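Local coordinates for protein Tp0751 (Treponema pallidum, PDB 5JK2) that mediates adhesion to extracellular matrix components and interactions with host cells, using a non-canonical lipocalin fold, at residues L34-R37 / A38-E42; T121-S124 / H125-H129; G142-S145 / M146-Q150. The protein carries 1 engineered substitution. One frame throughout, in Å; residues are numbered along the deposited sequence.

Contact 1. Residues L34-R37 / A38-E42; sequences LWNR and ATHGE
T39 closes back on W35 and N36 in the last turn of helix 26-39, and its three side-chain atoms illustrate how a threonine near a helix C-terminus can divide its groups between backbone and aromatic partners. CB sits 3.7 Å from N36 O. From there the side chain forks. The hydroxyl takes the backbone branch: OG1 donates to N36 O at 2.5 Å, a short bond that reaches the carbonyl three residues earlier, with the donor tilted 31° from the carbonyl plane. The methyl takes the other branch. With OG1 set between the backbone N and carbonyl carbon (chi1 48°), CG2 is left beside the backbone N and is thrown over one face of the W35 indole. It stands 3.5 Å from the centroid of the five-membered ring and 25° off the ring normal, a CH-pi contact displaced toward the rim, with NE1 the nearest ring atom at 3.2 Å. The two side chains cross at about a right angle.

W35 O accepts from two amides: T39 N, in line with the carbonyl at 2.9 Å, and A38 N, which approaches from above the carbonyl plane. One carbonyl thus serves both an i+4 and an i+3 donor as the helix runs out. The guanidinium of R37 turns to Q43, whose OE1 accepts from R37 NE. Helical hydrogen bonding fades at 38-39, while E42, with positive phi, is the first residue to leave helical phi/psi. The W35 side chain also touches L49, setting the helix end against a loop. On the outer side, N36 O lies 4.3 Å above the H40 ring plane, over its centre, and N36 ND2 stands 3.9 Å from H40 NE2, with amide and imidazole planes nearly perpendicular.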
ATOM      1  N   LEU A  34       4.306 -15.264   7.627  1.00 51.83           N
ATOM      2  CA  LEU A  34       4.915 -14.443   6.588  1.00 51.89           C
ATOM      3  C   LEU A  34       5.494 -13.169   7.193  1.00 47.26           C
ATOM      4  O   LEU A  34       6.573 -12.715   6.807  1.00 48.43           O
ATOM      5  CB  LEU A  34       3.875 -14.106   5.517  1.00 57.24           C
ATOM      6  CG  LEU A  34       4.332 -13.665   4.128  1.00 65.60           C
ATOM      7  CD1 LEU A  34       5.117 -14.775   3.444  1.00 66.22           C
ATOM      8  CD2 LEU A  34       3.119 -13.265   3.302  1.00 57.57           C
ATOM      9  N   TRP A  35       4.761 -12.600   8.144  1.00 46.17           N
ATOM     10  CA  TRP A  35       5.183 -11.394   8.847  1.00 43.04           C
ATOM     11  C   TRP A  35       6.486 -11.621   9.600  1.00 44.61           C
ATOM     12  O   TRP A  35       7.402 -10.801   9.535  1.00 44.93           O
ATOM     13  CB  TRP A  35       4.086 -10.938   9.813  1.00 44.46           C
ATOM     14  CG  TRP A  35       4.541  -9.945  10.840  1.00 43.50           C
ATOM     15  CD1 TRP A  35       4.693 -10.161  12.179  1.00 39.36           C
ATOM     16  CD2 TRP A  35       4.901  -8.577  10.612  1.00 43.69           C
ATOM     17  NE1 TRP A  35       5.124  -9.013  12.798  1.00 39.73           N
ATOM     18  CE2 TRP A  35       5.261  -8.027  11.858  1.00 41.27           C
ATOM     19  CE3 TRP A  35       4.955  -7.766   9.476  1.00 41.46           C
ATOM     20  CZ2 TRP A  35       5.668  -6.702  11.998  1.00 49.83           C
ATOM     21  CZ3 TRP A  35       5.360  -6.451   9.618  1.00 38.82           C
ATOM     22  CH2 TRP A  35       5.711  -5.932  10.869  1.00 47.27           C
ATOM     23  N   ASN A  36       6.562 -12.741  10.309  1.00 45.98           N
ATOM     24  CA  ASN A  36       7.745 -13.080  11.087  1.00 43.41           C
ATOM     25  C   ASN A  36       8.990 -13.179  10.213  1.00 48.86           C
ATOM     26  O   ASN A  36      10.087 -12.819  10.643  1.00 53.99           O
ATOM     27  CB  ASN A  36       7.527 -14.398  11.830  1.00 45.35           C
ATOM     28  CG  ASN A  36       8.614 -14.678  12.851  1.00 55.20           C
ATOM     29  OD1 ASN A  36       8.472 -14.354  14.030  1.00 54.32           O
ATOM     30  ND2 ASN A  36       9.708 -15.283  12.402  1.00 59.73           N
ATOM     31  N   ARG A  37       8.817 -13.661   8.987  1.00 55.33           N
ATOM     32  CA  ARG A  37       9.936 -13.798   8.059  1.00 59.40           C
ATOM     33  C   ARG A  37      10.424 -12.434   7.575  1.00 56.98           C
ATOM     34  O   ARG A  37      11.509 -12.321   7.003  1.00 57.04           O
ATOM     35  CB  ARG A  37       9.542 -14.671   6.862  1.00 54.68           C
ATOM     36  CG  ARG A  37       9.110 -16.080   7.249  1.00 66.37           C
ATOM     37  CD  ARG A  37       9.489 -17.118   6.197  1.00 71.92           C
ATOM     38  NE  ARG A  37       8.675 -17.025   4.987  1.00 67.87           N
ATOM     39  CZ  ARG A  37       7.439 -17.501   4.876  1.00 63.70           C
ATOM     40  NH1 ARG A  37       6.851 -18.094   5.908  1.00 62.16           N
ATOM     41  NH2 ARG A  37       6.782 -17.375   3.733  1.00 73.31           N
ATOM     42  N   ALA A  38       9.622 -11.402   7.816  1.00 58.54           N
ATOM     43  CA  ALA A  38       9.945 -10.051   7.375  1.00 56.72           C
ATOM     44  C   ALA A  38      10.396  -9.175   8.542  1.00 62.14           C
ATOM     45  O   ALA A  38      11.111  -8.193   8.343  1.00 62.65           O
ATOM     46  CB  ALA A  38       8.748  -9.427   6.683  1.00 56.03           C
ATOM     47  N   THR A  39       9.973  -9.532   9.752  1.00 60.03           N
ATOM     48  CA  THR A  39      10.344  -8.781  10.950  1.00 60.44           C
ATOM     49  C   THR A  39      11.853  -8.650  11.085  1.00 68.57           C
ATOM     50  O   THR A  39      12.409  -7.569  10.897  1.00 73.04           O
ATOM     51  CB  THR A  39       9.797  -9.442  12.226  1.00 56.61           C
ATOM     52  OG1 THR A  39      10.091 -10.845  12.210  1.00 57.06           O
ATOM     53  CG2 THR A  39       8.297  -9.238  12.335  1.00 55.16           C
ATOM     54  N   HIS A  40      12.508  -9.759  11.415  1.00 65.20           N
ATOM     55  CA  HIS A  40      13.961  -9.784  11.544  1.00 70.00           C
ATOM     56  C   HIS A  40      14.581 -10.528  10.370  1.00 68.88           C
ATOM     57  O   HIS A  40      15.733 -10.285  10.008  1.00 70.90           O
ATOM     58  CB  HIS A  40      14.377 -10.439  12.865  1.00 74.02           C
ATOM     59  CG  HIS A  40      13.982 -11.879  12.977  1.00 79.94           C
ATOM     60  ND1 HIS A  40      14.489 -12.859  12.151  1.00 76.48           N
ATOM     61  CD2 HIS A  40      13.129 -12.507  13.821  1.00 81.67           C
ATOM     62  CE1 HIS A  40      13.965 -14.025  12.478  1.00 78.37           C
ATOM     63  NE2 HIS A  40      13.136 -13.840  13.490  1.00 79.66           N
ATOM     64  N   GLY A  41      13.809 -11.437   9.780  1.00 63.74           N
ATOM     65  CA  GLY A  41      14.292 -12.258   8.685  1.00 67.39           C
ATOM     66  C   GLY A  41      14.753 -11.434   7.502  1.00 67.21           C
ATOM     67  O   GLY A  41      15.726 -11.788   6.835  1.00 71.74           O
ATOM     68  N   GLU A  42      14.059 -10.326   7.253  1.00 64.96           N
ATOM     69  CA  GLU A  42      14.384  -9.441   6.141  1.00 67.94           C
ATOM     70  C   GLU A  42      14.391 -10.228   4.825  1.00 61.58           C
ATOM     71  O   GLU A  42      15.168  -9.947   3.911  1.00 65.10           O
ATOM     72  CB  GLU A  42      15.732  -8.747   6.396  1.00 69.79           C
ATOM     73  CG  GLU A  42      15.626  -7.250   6.696  1.00 66.33           C
ATOM     74  CD  GLU A  42      15.907  -6.375   5.479  1.00 68.03           C
ATOM     75  OE1 GLU A  42      16.995  -6.514   4.879  1.00 70.44           O
ATOM     76  OE2 GLU A  42      15.040  -5.545   5.126  1.00 58.72           O
TER

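Contact 2. Residues T121-S124 / H125-H129; sequences TFES and HAVIH. Engineered in segment 125-129: A126 (natural residue Glu).
The phenyl ring of F122 receives I128 CG2 over one face, 3.7 Å from the ring centroid and 18° off the normal, while H125 O stands at its edge, near the ring plane and 4.2 Å from CE2; S124 O, closer in sequence, is also at the edge. F122 and I128, a non-hydrogen-bonded pair, point to the same face of the hairpin, where L46, L49 and L50 add to the packing; a chi1 of -84° swings the ring so that its face meets the methyl. In a second flat pair, the E123 carboxylate and the H129 imidazole are almost coplanar, with OE1 at the ring edge, 3.9 Å from H129 ND1. Between these groups, strands 115-122 and 127-135 pair as an antiparallel hairpin of the barrel. T121 and H129 form a hydrogen-bonded pair, with T121 N to H129 O at 2.9 Å. Nearer the tip comes a classic beta bulge. Both E123 N and S124 N donate to V127 O, at 2.7 and 2.9 Å, and a type I turn from S124 to V127, with H125 and the engineered A126 at its corners, completes the reversal. Two donors on one carbonyl fix the bulge, so the corner of the chain is held by backbone polarity and the buried side by apolar contact.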
ATOM      1  N   THR A 121       4.218   2.026   5.785  1.00 49.73           N
ATOM      2  CA  THR A 121       4.917   1.590   6.988  1.00 46.67           C
ATOM      3  C   THR A 121       4.055   0.610   7.770  1.00 38.49           C
ATOM      4  O   THR A 121       3.001   0.972   8.292  1.00 34.38           O
ATOM      5  CB  THR A 121       5.286   2.780   7.893  1.00 38.07           C
ATOM      6  OG1 THR A 121       6.025   3.748   7.138  1.00 37.87           O
ATOM      7  CG2 THR A 121       6.122   2.320   9.081  1.00 48.21           C
ATOM      8  N   PHE A 122       4.512  -0.635   7.841  1.00 38.28           N
ATOM      9  CA  PHE A 122       3.805  -1.677   8.570  1.00 34.58           C
ATOM     10  C   PHE A 122       3.896  -1.491  10.077  1.00 36.22           C
ATOM     11  O   PHE A 122       4.948  -1.135  10.607  1.00 39.35           O
ATOM     12  CB  PHE A 122       4.361  -3.051   8.208  1.00 41.70           C
ATOM     13  CG  PHE A 122       3.776  -3.639   6.960  1.00 39.09           C
ATOM     14  CD1 PHE A 122       4.317  -3.352   5.721  1.00 41.11           C
ATOM     15  CD2 PHE A 122       2.697  -4.500   7.032  1.00 32.45           C
ATOM     16  CE1 PHE A 122       3.782  -3.908   4.577  1.00 39.25           C
ATOM     17  CE2 PHE A 122       2.160  -5.053   5.896  1.00 27.14           C
ATOM     18  CZ  PHE A 122       2.703  -4.760   4.667  1.00 30.05           C
ATOM     19  N   GLU A 123       2.782  -1.744  10.755  1.00 37.57           N
ATOM     20  CA  GLU A 123       2.739  -1.759  12.211  1.00 37.58           C
ATOM     21  C   GLU A 123       2.474  -3.190  12.654  1.00 35.47           C
ATOM     22  O   GLU A 123       2.969  -3.644  13.684  1.00 37.47           O
ATOM     23  CB  GLU A 123       1.657  -0.815  12.744  1.00 40.49           C
ATOM     24  CG  GLU A 123       1.565   0.516  12.000  1.00 40.32           C
ATOM     25  CD  GLU A 123       0.510   1.438  12.582  1.00 46.08           C
ATOM     26  OE1 GLU A 123       0.184   2.456  11.935  1.00 39.38           O
ATOM     27  OE2 GLU A 123       0.007   1.144  13.687  1.00 53.19           O
ATOM     28  N   SER A 124       1.685  -3.894  11.851  1.00 37.89           N
ATOM     29  CA  SER A 124       1.385  -5.298  12.082  1.00 36.72           C
ATOM     30  C   SER A 124       1.123  -5.947  10.738  1.00 37.24           C
ATOM     31  O   SER A 124       1.180  -5.283   9.706  1.00 38.73           O
ATOM     32  CB  SER A 124       0.175  -5.463  13.001  1.00 42.23           C
ATOM     33  OG  SER A 124       0.273  -4.614  14.130  1.00 46.53           O
ATOM     34  N   HIS A 125       0.824  -7.239  10.744  1.00 35.11           N
ATOM     35  CA  HIS A 125       0.616  -7.954   9.495  1.00 43.24           C
ATOM     36  C   HIS A 125      -0.638  -7.453   8.778  1.00 43.92           C
ATOM     37  O   HIS A 125      -0.762  -7.599   7.562  1.00 40.82           O
ATOM     38  CB  HIS A 125       0.523  -9.462   9.747  1.00 43.02           C
ATOM     39  CG  HIS A 125      -0.834  -9.926  10.176  1.00 43.46           C
ATOM     40  ND1 HIS A 125      -1.837 -10.219   9.277  1.00 43.12           N
ATOM     41  CD2 HIS A 125      -1.352 -10.156  11.405  1.00 49.46           C
ATOM     42  CE1 HIS A 125      -2.916 -10.605   9.935  1.00 43.87           C
ATOM     43  NE2 HIS A 125      -2.648 -10.576  11.228  1.00 44.67           N
ATOM     44  N   ALA A 126      -1.557  -6.851   9.531  1.00 38.64           N
ATOM     45  CA  ALA A 126      -2.804  -6.342   8.964  1.00 33.01           C
ATOM     46  C   ALA A 126      -3.055  -4.899   9.384  1.00 37.54           C
ATOM     47  O   ALA A 126      -4.198  -4.440   9.415  1.00 35.50           O
ATOM     48  CB  ALA A 126      -3.967  -7.216   9.384  1.00 35.29           C
ATOM     49  N   VAL A 127      -1.975  -4.195   9.706  1.00 33.90           N
ATOM     50  CA  VAL A 127      -2.047  -2.795  10.105  1.00 23.65           C
ATOM     51  C   VAL A 127      -0.848  -2.038   9.546  1.00 28.14           C
ATOM     52  O   VAL A 127       0.299  -2.384   9.826  1.00 36.27           O
ATOM     53  CB  VAL A 127      -2.083  -2.643  11.639  1.00 31.02           C
ATOM     54  CG1 VAL A 127      -2.178  -1.176  12.028  1.00 31.26           C
ATOM     55  CG2 VAL A 127      -3.247  -3.428  12.231  1.00 33.93           C
ATOM     56  N   ILE A 128      -1.127  -1.008   8.751  1.00 32.44           N
ATOM     57  CA  ILE A 128      -0.084  -0.190   8.143  1.00 33.19           C
ATOM     58  C   ILE A 128      -0.352   1.291   8.382  1.00 29.82           C
ATOM     59  O   ILE A 128      -1.382   1.663   8.948  1.00 31.47           O
ATOM     60  CB  ILE A 128       0.021  -0.439   6.617  1.00 31.16           C
ATOM     61  CG1 ILE A 128      -1.292  -0.068   5.915  1.00 25.77           C
ATOM     62  CG2 ILE A 128       0.371  -1.888   6.338  1.00 29.01           C
ATOM     63  CD1 ILE A 128      -1.182   0.055   4.410  1.00 20.56           C
ATOM     64  N   HIS A 129       0.578   2.131   7.941  1.00 28.89           N
ATOM     65  CA  HIS A 129       0.354   3.568   7.895  1.00 32.29           C
ATOM     66  C   HIS A 129       0.921   4.103   6.587  1.00 27.43           C
ATOM     67  O   HIS A 129       2.083   3.857   6.260  1.00 26.43           O
ATOM     68  CB  HIS A 129       0.992   4.278   9.089  1.00 39.92           C
ATOM     69  CG  HIS A 129       0.491   5.674   9.292  1.00 38.28           C
ATOM     70  ND1 HIS A 129      -0.354   6.021  10.325  1.00 38.57           N
ATOM     71  CD2 HIS A 129       0.696   6.807   8.577  1.00 34.58           C
ATOM     72  CE1 HIS A 129      -0.637   7.311  10.245  1.00 35.11           C
ATOM     73  NE2 HIS A 129      -0.013   7.809   9.192  1.00 35.35           N
TER

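Contact 3. Residues G142-S145 / M146-Q150; sequences GSTS and MWDGQ
S145 and W147 are set so that the serine hydroxyl faces the W147 amide and lies obliquely to the indole. OG accepts the amide of W147 at 3.2 Å in an almost straight bond (173°), and the same oxygen stands 3.2 Å from W147 CD1. What brings it there is the torsion of the serine: a chi1 of 177° sets OG alongside the carbonyl, pointing forward along the chain. D148 comes back from the other end of the turn: its carboxylate lies beside S145, with OD1 3.4 Å from S145 CB, and the T144 and D148 side chains cross obliquely, T144 OG1 lying 3.9 Å from D148 OD2. The hydroxyl of S145 accepting from the amide two residues on makes this an ST turn. It is joined by a weak backbone bond from D148 N to S145 O at 3.3 Å, and together they fold the chain just before strand 149-153, the last strand of the lipocalin-like barrel. The indole runs on from the turn into the protein, meeting F81 edge-to-face and touching P68 and A132, while M146 CG rests 3.5 Å above one face of it. D148 is tied to the neighbouring strand 127-135: OD1 accepts from A132 N, and OD2 also faces R131 NH1 in a long, weak ion pair.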
ATOM      1  N   GLY A 142       4.233  17.780  -2.368  1.00 44.46           N
ATOM      2  CA  GLY A 142       3.924  16.906  -1.245  1.00 38.19           C
ATOM      3  C   GLY A 142       3.314  17.562  -0.019  1.00 48.84           C
ATOM      4  O   GLY A 142       3.935  17.608   1.045  1.00 48.21           O
ATOM      5  N   SER A 143       2.100  18.091  -0.165  1.00 60.22           N
ATOM      6  CA  SER A 143       1.275  18.431   0.999  1.00 61.14           C
ATOM      7  C   SER A 143       0.598  17.140   1.510  1.00 57.49           C
ATOM      8  O   SER A 143       0.831  16.061   0.958  1.00 48.25           O
ATOM      9  CB  SER A 143       0.230  19.519   0.672  1.00 62.07           C
ATOM     10  OG  SER A 143      -0.667  19.153  -0.357  1.00 62.67           O
ATOM     11  N   THR A 144      -0.199  17.239   2.575  1.00 53.46           N
ATOM     12  CA  THR A 144      -0.948  16.086   3.090  1.00 45.20           C
ATOM     13  C   THR A 144      -1.926  15.577   2.039  1.00 48.33           C
ATOM     14  O   THR A 144      -2.526  16.366   1.307  1.00 49.28           O
ATOM     15  CB  THR A 144      -1.740  16.423   4.378  1.00 52.08           C
ATOM     16  OG1 THR A 144      -2.293  15.221   4.931  1.00 49.70           O
ATOM     17  CG2 THR A 144      -2.870  17.401   4.079  1.00 59.92           C
ATOM     18  N   SER A 145      -2.095  14.259   1.981  1.00 46.75           N
ATOM     19  CA  SER A 145      -2.965  13.635   0.991  1.00 34.59           C
ATOM     20  C   SER A 145      -4.229  13.090   1.635  1.00 29.77           C
ATOM     21  O   SER A 145      -4.283  12.895   2.848  1.00 26.31           O
ATOM     22  CB  SER A 145      -2.220  12.512   0.267  1.00 32.32           C
ATOM     23  OG  SER A 145      -3.069  11.840  -0.644  1.00 43.71           O
ATOM     24  N   MET A 146      -5.247  12.851   0.815  1.00 39.41           N
ATOM     25  CA  MET A 146      -6.481  12.239   1.291  1.00 34.44           C
ATOM     26  C   MET A 146      -6.244  10.770   1.619  1.00 25.73           C
ATOM     27  O   MET A 146      -7.019  10.148   2.343  1.00 25.33           O
ATOM     28  CB  MET A 146      -7.589  12.372   0.243  1.00 35.64           C
ATOM     29  CG  MET A 146      -7.319  11.618  -1.051  1.00 28.98           C
ATOM     30  SD  MET A 146      -8.566  11.904  -2.320  1.00 24.12           S
ATOM     31  CE  MET A 146     -10.055  11.464  -1.447  1.00 22.61           C
ATOM     32  N   TRP A 147      -5.159  10.227   1.076  1.00 28.39           N
ATOM     33  CA  TRP A 147      -4.816   8.825   1.259  1.00 26.24           C
ATOM     34  C   TRP A 147      -3.954   8.609   2.499  1.00 29.66           C
ATOM     35  O   TRP A 147      -3.839   7.488   2.992  1.00 31.84           O
ATOM     36  CB  TRP A 147      -4.092   8.298   0.018  1.00 32.28           C
ATOM     37  CG  TRP A 147      -4.816   8.607  -1.257  1.00 30.05           C
ATOM     38  CD1 TRP A 147      -4.421   9.468  -2.236  1.00 27.80           C
ATOM     39  CD2 TRP A 147      -6.073   8.068  -1.682  1.00 23.37           C
ATOM     40  NE1 TRP A 147      -5.348   9.493  -3.248  1.00 18.13           N
ATOM     41  CE2 TRP A 147      -6.373   8.642  -2.931  1.00 17.93           C
ATOM     42  CE3 TRP A 147      -6.971   7.153  -1.127  1.00 23.20           C
ATOM     43  CZ2 TRP A 147      -7.533   8.333  -3.633  1.00 20.15           C
ATOM     44  CZ3 TRP A 147      -8.120   6.847  -1.828  1.00 18.43           C
ATOM     45  CH2 TRP A 147      -8.390   7.434  -3.065  1.00 19.42           C
ATOM     46  N   ASP A 148      -3.347   9.684   2.997  1.00 33.48           N
ATOM     47  CA  ASP A 148      -2.557   9.617   4.222  1.00 23.38           C
ATOM     48  C   ASP A 148      -3.403   9.132   5.386  1.00 21.84           C
ATOM     49  O   ASP A 148      -4.531   9.582   5.573  1.00 27.21           O
ATOM     50  CB  ASP A 148      -1.960  10.984   4.561  1.00 30.28           C
ATOM     51  CG  ASP A 148      -0.738  11.312   3.733  1.00 30.39           C
ATOM     52  OD1 ASP A 148      -0.563  10.704   2.659  1.00 32.43           O
ATOM     53  OD2 ASP A 148       0.047  12.185   4.159  1.00 34.31           O
ATOM     54  N   GLY A 149      -2.851   8.208   6.166  1.00 24.62           N
ATOM     55  CA  GLY A 149      -3.522   7.717   7.354  1.00 30.39           C
ATOM     56  C   GLY A 149      -3.246   6.255   7.624  1.00 25.15           C
ATOM     57  O   GLY A 149      -2.456   5.617   6.928  1.00 23.99           O
ATOM     58  N   GLN A 150      -3.907   5.726   8.647  1.00 21.50           N
ATOM     59  CA  GLN A 150      -3.748   4.334   9.031  1.00 22.68           C
ATOM     60  C   GLN A 150      -4.721   3.468   8.240  1.00 27.65           C
ATOM     61  O   GLN A 150      -5.858   3.871   7.999  1.00 27.41           O
ATOM     62  CB  GLN A 150      -3.984   4.168  10.532  1.00 28.23           C
ATOM     63  CG  GLN A 150      -3.612   2.803  11.074  1.00 26.57           C
ATOM     64  CD  GLN A 150      -4.114   2.580  12.484  1.00 25.28           C
ATOM     65  OE1 GLN A 150      -4.954   3.327  12.984  1.00 37.13           O
ATOM     66  NE2 GLN A 150      -3.599   1.549  13.134  1.00 29.56           N
TER

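Overall arrangement
Two of the contacts belong to the barrel and one to the helix packed beside it. Contact 2 is partly buried and belongs to the hairpin of strands 115-122 and 127-135; contacts 1 and 3 are surface contacts on opposite sides of the chain's centre, with centres about 27 Å apart. Contact 1 nevertheless touches contact 2 through W35, which packs on F122 and H125 and so joins helix to hairpin. Contact 3 meets contact 2 sheet-wise, since strands 127-135 and 149-153 are neighbours and Q150 lies beside E123, V127 and I128. Contacts 1 and 2 both lay a methyl over a ring, at the surface in the first and on the buried face in the second, whereas contact 3 relies on a hydroxyl-closed turn.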